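Local coordinates for protein formyltransferase (Francisella tularensis subsp. tularensis, PDB 4NV1) that belongs to the formyltransferase family, is built as a two-chain assembly and binds dTDP-4-amino-4,6-dideoxyglucose, at residues A[83-87]-A[88-92]; A[139-142]-A[143-147]. One frame throughout, in Å; residues are numbered along the deposited sequence.

Interaction 1. Residues A[83-87]-A[88-92]; sequences KLVNS and VLCIN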
ATOM      1  N   LYS A  83      28.039  35.367  -1.886  1.00 44.92           N
ATOM      2  CA  LYS A  83      29.420  35.811  -1.851  1.00 42.00           C
ATOM      3  C   LYS A  83      30.256  34.693  -1.256  1.00 37.79           C
ATOM      4  O   LYS A  83      31.457  34.574  -1.541  1.00 37.18           O
ATOM      5  CB  LYS A  83      29.527  37.067  -0.978  1.00 55.11           C
ATOM      6  CG  LYS A  83      28.248  37.887  -0.968  1.00 63.31           C
ATOM      7  CD  LYS A  83      28.516  39.374  -0.812  1.00 76.68           C
ATOM      8  CE  LYS A  83      27.485  40.202  -1.570  1.00 77.94           C
ATOM      9  NZ  LYS A  83      27.825  41.649  -1.482  1.00 74.35           N
ATOM     10  N   LEU A  84      29.632  33.854  -0.426  1.00 31.43           N
ATOM     11  CA  LEU A  84      30.350  32.635  -0.017  1.00 32.92           C
ATOM     12  C   LEU A  84      30.696  31.798  -1.267  1.00 30.87           C
ATOM     13  O   LEU A  84      31.827  31.494  -1.542  1.00 34.95           O
ATOM     14  CB  LEU A  84      29.483  31.822   0.911  1.00 28.19           C
ATOM     15  CG  LEU A  84      30.213  30.564   1.371  1.00 32.20           C
ATOM     16  CD1 LEU A  84      31.518  30.719   2.138  1.00 27.99           C
ATOM     17  CD2 LEU A  84      29.241  29.736   2.164  1.00 29.08           C
ATOM     18  N   VAL A  85      29.688  31.535  -2.065  1.00 32.20           N
ATOM     19  CA  VAL A  85      29.732  30.707  -3.270  1.00 37.31           C
ATOM     20  C   VAL A  85      30.618  31.360  -4.325  1.00 36.68           C
ATOM     21  O   VAL A  85      31.330  30.653  -5.038  1.00 28.68           O
ATOM     22  CB  VAL A  85      28.282  30.538  -3.771  1.00 40.16           C
ATOM     23  CG1 VAL A  85      28.194  30.215  -5.242  1.00 44.99           C
ATOM     24  CG2 VAL A  85      27.557  29.501  -2.943  1.00 38.67           C
ATOM     25  N   ASN A  86      30.602  32.688  -4.405  1.00 35.50           N
ATOM     26  CA  ASN A  86      31.486  33.413  -5.326  1.00 39.47           C
ATOM     27  C   ASN A  86      32.909  33.551  -4.826  1.00 37.29           C
ATOM     28  O   ASN A  86      33.806  33.843  -5.619  1.00 44.27           O
ATOM     29  CB  ASN A  86      30.974  34.826  -5.543  1.00 44.33           C
ATOM     30  CG  ASN A  86      29.686  34.852  -6.316  1.00 48.09           C
ATOM     31  OD1 ASN A  86      29.377  33.932  -7.083  1.00 46.95           O
ATOM     32  ND2 ASN A  86      28.906  35.904  -6.095  1.00 54.73           N
ATOM     33  N   SER A  87      33.155  33.283  -3.548  1.00 31.58           N
ATOM     34  CA  SER A  87      34.502  33.483  -3.004  1.00 36.13           C
ATOM     35  C   SER A  87      35.268  32.213  -2.573  1.00 37.38           C
ATOM     36  O   SER A  87      36.484  32.229  -2.434  1.00 37.22           O
ATOM     37  CB  SER A  87      34.397  34.427  -1.787  1.00 42.84           C
ATOM     38  OG  SER A  87      33.383  35.404  -2.015  1.00 47.87           O
ATOM     39  N   VAL A  88      34.564  31.116  -2.340  1.00 29.43           N
ATOM     40  CA  VAL A  88      35.163  29.861  -1.948  1.00 28.90           C
ATOM     41  C   VAL A  88      34.554  28.882  -2.937  1.00 28.67           C
ATOM     42  O   VAL A  88      33.362  28.961  -3.252  1.00 28.43           O
ATOM     43  CB  VAL A  88      34.645  29.470  -0.530  1.00 34.69           C
ATOM     44  CG1 VAL A  88      35.225  28.154  -0.095  1.00 32.90           C
ATOM     45  CG2 VAL A  88      34.958  30.553   0.495  1.00 33.39           C
ATOM     46  N   LEU A  89      35.324  27.908  -3.374  1.00 24.26           N
ATOM     47  CA  LEU A  89      34.745  26.798  -4.100  1.00 26.84           C
ATOM     48  C   LEU A  89      33.781  25.959  -3.263  1.00 25.07           C
ATOM     49  O   LEU A  89      34.166  25.297  -2.296  1.00 24.32           O
ATOM     50  CB  LEU A  89      35.905  25.933  -4.603  1.00 28.57           C
ATOM     51  CG  LEU A  89      35.621  24.668  -5.380  1.00 30.61           C
ATOM     52  CD1 LEU A  89      34.712  25.028  -6.535  1.00 28.22           C
ATOM     53  CD2 LEU A  89      36.951  24.091  -5.861  1.00 34.76           C
ATOM     54  N   CYS A  90      32.532  25.942  -3.686  1.00 25.19           N
ATOM     55  CA  CYS A  90      31.437  25.248  -2.997  1.00 24.79           C
ATOM     56  C   CYS A  90      30.852  24.264  -4.033  1.00 20.80           C
ATOM     57  O   CYS A  90      30.600  24.589  -5.191  1.00 23.11           O
ATOM     58  CB  CYS A  90      30.373  26.263  -2.578  1.00 23.45           C
ATOM     59  SG  CYS A  90      31.079  27.428  -1.392  1.00 28.17           S
ATOM     60  N   ILE A  91      30.739  23.030  -3.603  1.00 22.82           N
ATOM     61  CA  ILE A  91      30.273  21.957  -4.455  1.00 24.49           C
ATOM     62  C   ILE A  91      29.081  21.276  -3.789  1.00 22.93           C
ATOM     63  O   ILE A  91      29.056  21.031  -2.586  1.00 23.28           O
ATOM     64  CB  ILE A  91      31.441  21.035  -4.759  1.00 20.49           C
ATOM     65  CG1 ILE A  91      32.459  21.844  -5.635  1.00 18.91           C
ATOM     66  CG2 ILE A  91      30.978  19.687  -5.268  1.00 19.67           C
ATOM     67  CD1 ILE A  91      33.774  21.123  -5.774  1.00 19.76           C
ATOM     68  N   ASN A  92      28.055  21.127  -4.602  1.00 22.04           N
ATOM     69  CA  ASN A  92      26.824  20.485  -4.187  1.00 23.71           C
ATOM     70  C   ASN A  92      26.748  19.054  -4.678  1.00 26.35           C
ATOM     71  O   ASN A  92      27.056  18.754  -5.827  1.00 23.79           O
ATOM     72  CB  ASN A  92      25.681  21.276  -4.783  1.00 24.65           C
ATOM     73  CG  ASN A  92      24.315  20.889  -4.214  1.00 27.70           C
ATOM     74  OD1 ASN A  92      23.341  21.230  -4.812  1.00 34.20           O
ATOM     75  ND2 ASN A  92      24.243  20.289  -3.042  1.00 33.73           N
TER
HETATM   76  O   HOH W   1      31.531  27.995  -5.885  1.00 30.08           O

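Interaction 2. Residues A[139-142]-A[143-147]; sequences VEVN and SFENS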
ATOM      1  N   VAL A 139      19.934   7.234 -13.039  1.00 28.60           N
ATOM      2  CA  VAL A 139      19.462   6.058 -12.317  1.00 27.20           C
ATOM      3  C   VAL A 139      18.153   5.593 -12.942  1.00 23.82           C
ATOM      4  O   VAL A 139      17.321   6.428 -13.355  1.00 26.57           O
ATOM      5  CB  VAL A 139      19.241   6.479 -10.835  1.00 33.27           C
ATOM      6  CG1 VAL A 139      18.334   5.554 -10.091  1.00 33.75           C
ATOM      7  CG2 VAL A 139      20.590   6.652 -10.118  1.00 35.49           C
ATOM      8  N   GLU A 140      17.957   4.280 -13.033  1.00 25.83           N
ATOM      9  CA  GLU A 140      16.759   3.663 -13.647  1.00 32.64           C
ATOM     10  C   GLU A 140      15.569   3.767 -12.687  1.00 31.77           C
ATOM     11  O   GLU A 140      15.715   3.580 -11.460  1.00 32.02           O
ATOM     12  CB  GLU A 140      16.955   2.146 -13.818  1.00 41.01           C
ATOM     13  CG  GLU A 140      17.877   1.721 -14.949  1.00 56.41           C
ATOM     14  CD  GLU A 140      17.691   0.257 -15.342  1.00 67.80           C
ATOM     15  OE1 GLU A 140      17.738  -0.618 -14.437  1.00 60.44           O
ATOM     16  OE2 GLU A 140      17.513  -0.016 -16.560  1.00 73.34           O
ATOM     17  N   VAL A 141      14.402   4.055 -13.219  1.00 30.27           N
ATOM     18  CA  VAL A 141      13.184   3.928 -12.432  1.00 30.58           C
ATOM     19  C   VAL A 141      12.491   2.657 -12.899  1.00 30.09           C
ATOM     20  O   VAL A 141      11.962   2.603 -14.023  1.00 28.35           O
ATOM     21  CB  VAL A 141      12.259   5.103 -12.658  1.00 23.65           C
ATOM     22  CG1 VAL A 141      10.993   4.926 -11.824  1.00 29.67           C
ATOM     23  CG2 VAL A 141      12.944   6.395 -12.315  1.00 26.27           C
ATOM     24  N   ASN A 142      12.491   1.635 -12.054  1.00 25.85           N
ATOM     25  CA  ASN A 142      11.693   0.444 -12.380  1.00 25.54           C
ATOM     26  C   ASN A 142      10.199   0.490 -12.034  1.00 26.65           C
ATOM     27  O   ASN A 142       9.755   1.277 -11.168  1.00 27.37           O
ATOM     28  CB  ASN A 142      12.381  -0.740 -11.715  1.00 31.46           C
ATOM     29  CG  ASN A 142      13.795  -0.939 -12.236  1.00 31.86           C
ATOM     30  OD1 ASN A 142      14.024  -0.893 -13.432  1.00 28.98           O
ATOM     31  ND2 ASN A 142      14.744  -1.138 -11.340  1.00 36.28           N
ATOM     32  N   SER A 143       9.406  -0.400 -12.654  1.00 26.06           N
ATOM     33  CA  SER A 143       7.935  -0.364 -12.517  1.00 24.83           C
ATOM     34  C   SER A 143       7.461  -0.508 -11.073  1.00 25.40           C
ATOM     35  O   SER A 143       6.428   0.044 -10.714  1.00 24.65           O
ATOM     36  CB  SER A 143       7.274  -1.482 -13.307  1.00 27.07           C
ATOM     37  OG  SER A 143       7.786  -2.721 -12.855  1.00 32.43           O
ATOM     38  N   PHE A 144       8.249  -1.221 -10.280  1.00 23.81           N
ATOM     39  CA  PHE A 144       7.857  -1.659  -8.979  1.00 25.20           C
ATOM     40  C   PHE A 144       8.386  -0.763  -7.843  1.00 23.55           C
ATOM     41  O   PHE A 144       8.227  -1.093  -6.684  1.00 23.31           O
ATOM     42  CB  PHE A 144       8.316  -3.081  -8.810  1.00 26.13           C
ATOM     43  CG  PHE A 144       9.773  -3.304  -9.090  1.00 32.13           C
ATOM     44  CD1 PHE A 144      10.205  -3.767 -10.335  1.00 32.36           C
ATOM     45  CD2 PHE A 144      10.712  -3.218  -8.064  1.00 36.76           C
ATOM     46  CE1 PHE A 144      11.531  -4.038 -10.578  1.00 33.29           C
ATOM     47  CE2 PHE A 144      12.053  -3.497  -8.304  1.00 40.87           C
ATOM     48  CZ  PHE A 144      12.468  -3.890  -9.568  1.00 32.64           C
ATOM     49  N   GLU A 145       8.903   0.410  -8.164  1.00 23.00           N
ATOM     50  CA  GLU A 145       9.573   1.282  -7.224  1.00 23.40           C
ATOM     51  C   GLU A 145       8.719   2.462  -6.939  1.00 21.19           C
ATOM     52  O   GLU A 145       7.986   2.899  -7.815  1.00 24.25           O
ATOM     53  CB  GLU A 145      10.880   1.842  -7.824  1.00 23.72           C
ATOM     54  CG  GLU A 145      11.855   0.743  -8.101  1.00 23.84           C
ATOM     55  CD  GLU A 145      13.199   1.128  -8.698  1.00 25.18           C
ATOM     56  OE1 GLU A 145      13.264   2.178  -9.355  1.00 29.19           O
ATOM     57  OE2 GLU A 145      14.140   0.295  -8.529  1.00 25.93           O
ATOM     58  N   ASN A 146       8.823   2.960  -5.720  1.00 19.80           N
ATOM     59  CA  ASN A 146       8.201   4.196  -5.326  1.00 21.69           C
ATOM     60  C   ASN A 146       9.244   5.315  -5.107  1.00 19.96           C
ATOM     61  O   ASN A 146      10.450   5.126  -5.323  1.00 20.85           O
ATOM     62  CB  ASN A 146       7.357   3.938  -4.045  1.00 23.89           C
ATOM     63  CG  ASN A 146       8.200   3.463  -2.875  1.00 26.59           C
ATOM     64  OD1 ASN A 146       9.393   3.744  -2.793  1.00 23.84           O
ATOM     65  ND2 ASN A 146       7.585   2.687  -1.967  1.00 23.10           N
ATOM     66  N   SER A 147       8.794   6.475  -4.639  1.00 21.84           N
ATOM     67  CA  SER A 147       9.713   7.552  -4.305  1.00 24.84           C
ATOM     68  C   SER A 147      10.819   7.132  -3.372  1.00 25.81           C
ATOM     69  O   SER A 147      11.958   7.622  -3.510  1.00 24.77           O
ATOM     70  CB  SER A 147       9.030   8.825  -3.814  1.00 26.29           C
ATOM     71  OG  SER A 147       9.944   9.754  -3.169  1.00 21.87           O
TER

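Interaction 1. Residues A[83-87]-A[88-92]
Leu84 and Val88 meet where the helix ending at Ser87 turns into the next strand. Their side chains lie at a slant to each other, and the touch is between one methyl of each, Leu84 CD1 and Val88 CG2, 3.8 Å apart. The first torsion of Val88 (179°) places CG1 opposite the backbone N and leaves CG2 beside that N, on the helix side. The backbone joins the same two residues. Val88 N donates to Leu84 O at 2.9 Å. Ser87 N also donates to Leu84 O, so two N-H groups grip this one oxygen at the end of the helix.

Val88 is the first residue to leave helical geometry. Two residues on, Cys90 points back at the helix. Cys90 SG comes 4.0 Å from Val85 CA and also packs loosely against Leu84 CG. Cys90 CB lies 4.3 Å from Val85 CG2. A water bridges the turn: it lies 2.8 Å from Val85 O, probably as donor, and accepts from Cys90 N at 3.2 Å.

The helix segment and the strand segment make an angle of 107°. They belong to a beta-alpha-beta unit formed by strand 70-74, helix 82-87 and strand 89-94. Strand 89-94 lies between strands 70-74 and 117-123. Leu84 also packs on Asn62 and Ile65 of nearby loops.

Interaction 2. Residues A[139-142]-A[143-147]
Phe144 lays one face of its ring against the side chain of Asn142. The overlap is a CH-pi contact: Asn142 CB sits 4.0 Å from the ring centroid, displaced toward the rim. Phe144 CE1 is the ring atom closest to Asn142 CB, at 3.6 Å. The first torsion of Phe144 (53°) holds CG between the backbone N and the carbonyl carbon, which folds the ring back over Asn142.

Glu145 grips Asn142 with both carboxylate oxygens. Asn142 N donates to Glu145 OE1 at 2.9 Å, and Asn142 ND2 donates to Glu145 OE2 at 3.2 Å. Both donors approach from above the carboxylate plane rather than within it. The amide and carboxylate planes are turned 55° apart. The Glu145 chain is extended beyond CG, which carries the acid back to the start of the turn. That turn is a type I beta turn from Asn142 to Glu145, closed by Glu145 N donating to Asn142 O at 3.2 Å.

Lys153 forms a salt bridge with Glu145 OE2 and probably helps keep this acid ionised. Ser143 OG is hydrogen-bonded to Asp227 of the second subunit, and Val233 of that subunit packs on Phe144. The loop links strand 133-139, at one edge of the main sheet, to helix 147-170. Asn146 is the N-cap of that helix, while Val141 rests on Ile111 of helix 106-113.

In the fold
Interactions 1 and 2 lie on opposite sides of the chain's centre. Their own centres are 34 Å apart, and their nearest atoms are about 14 Å apart, so they do not touch. Interaction 1 comes first along the chain and closes before interaction 2 opens. Both are connections between a helix and a strand of the main mixed sheet: interaction 1 leads into the inner strand 89-94, and interaction 2 leads out of the outermost strand 133-139. Strand 117-123 lies between these two strands. Interaction 2 is also at the subunit interface. The Val141 side chain is about 13 Å from bound dTDP-4-amino-4,6-dideoxyglucose. Ser147 hydrogen-bonds to Gln107 and His217, two residues that line this ligand's pocket.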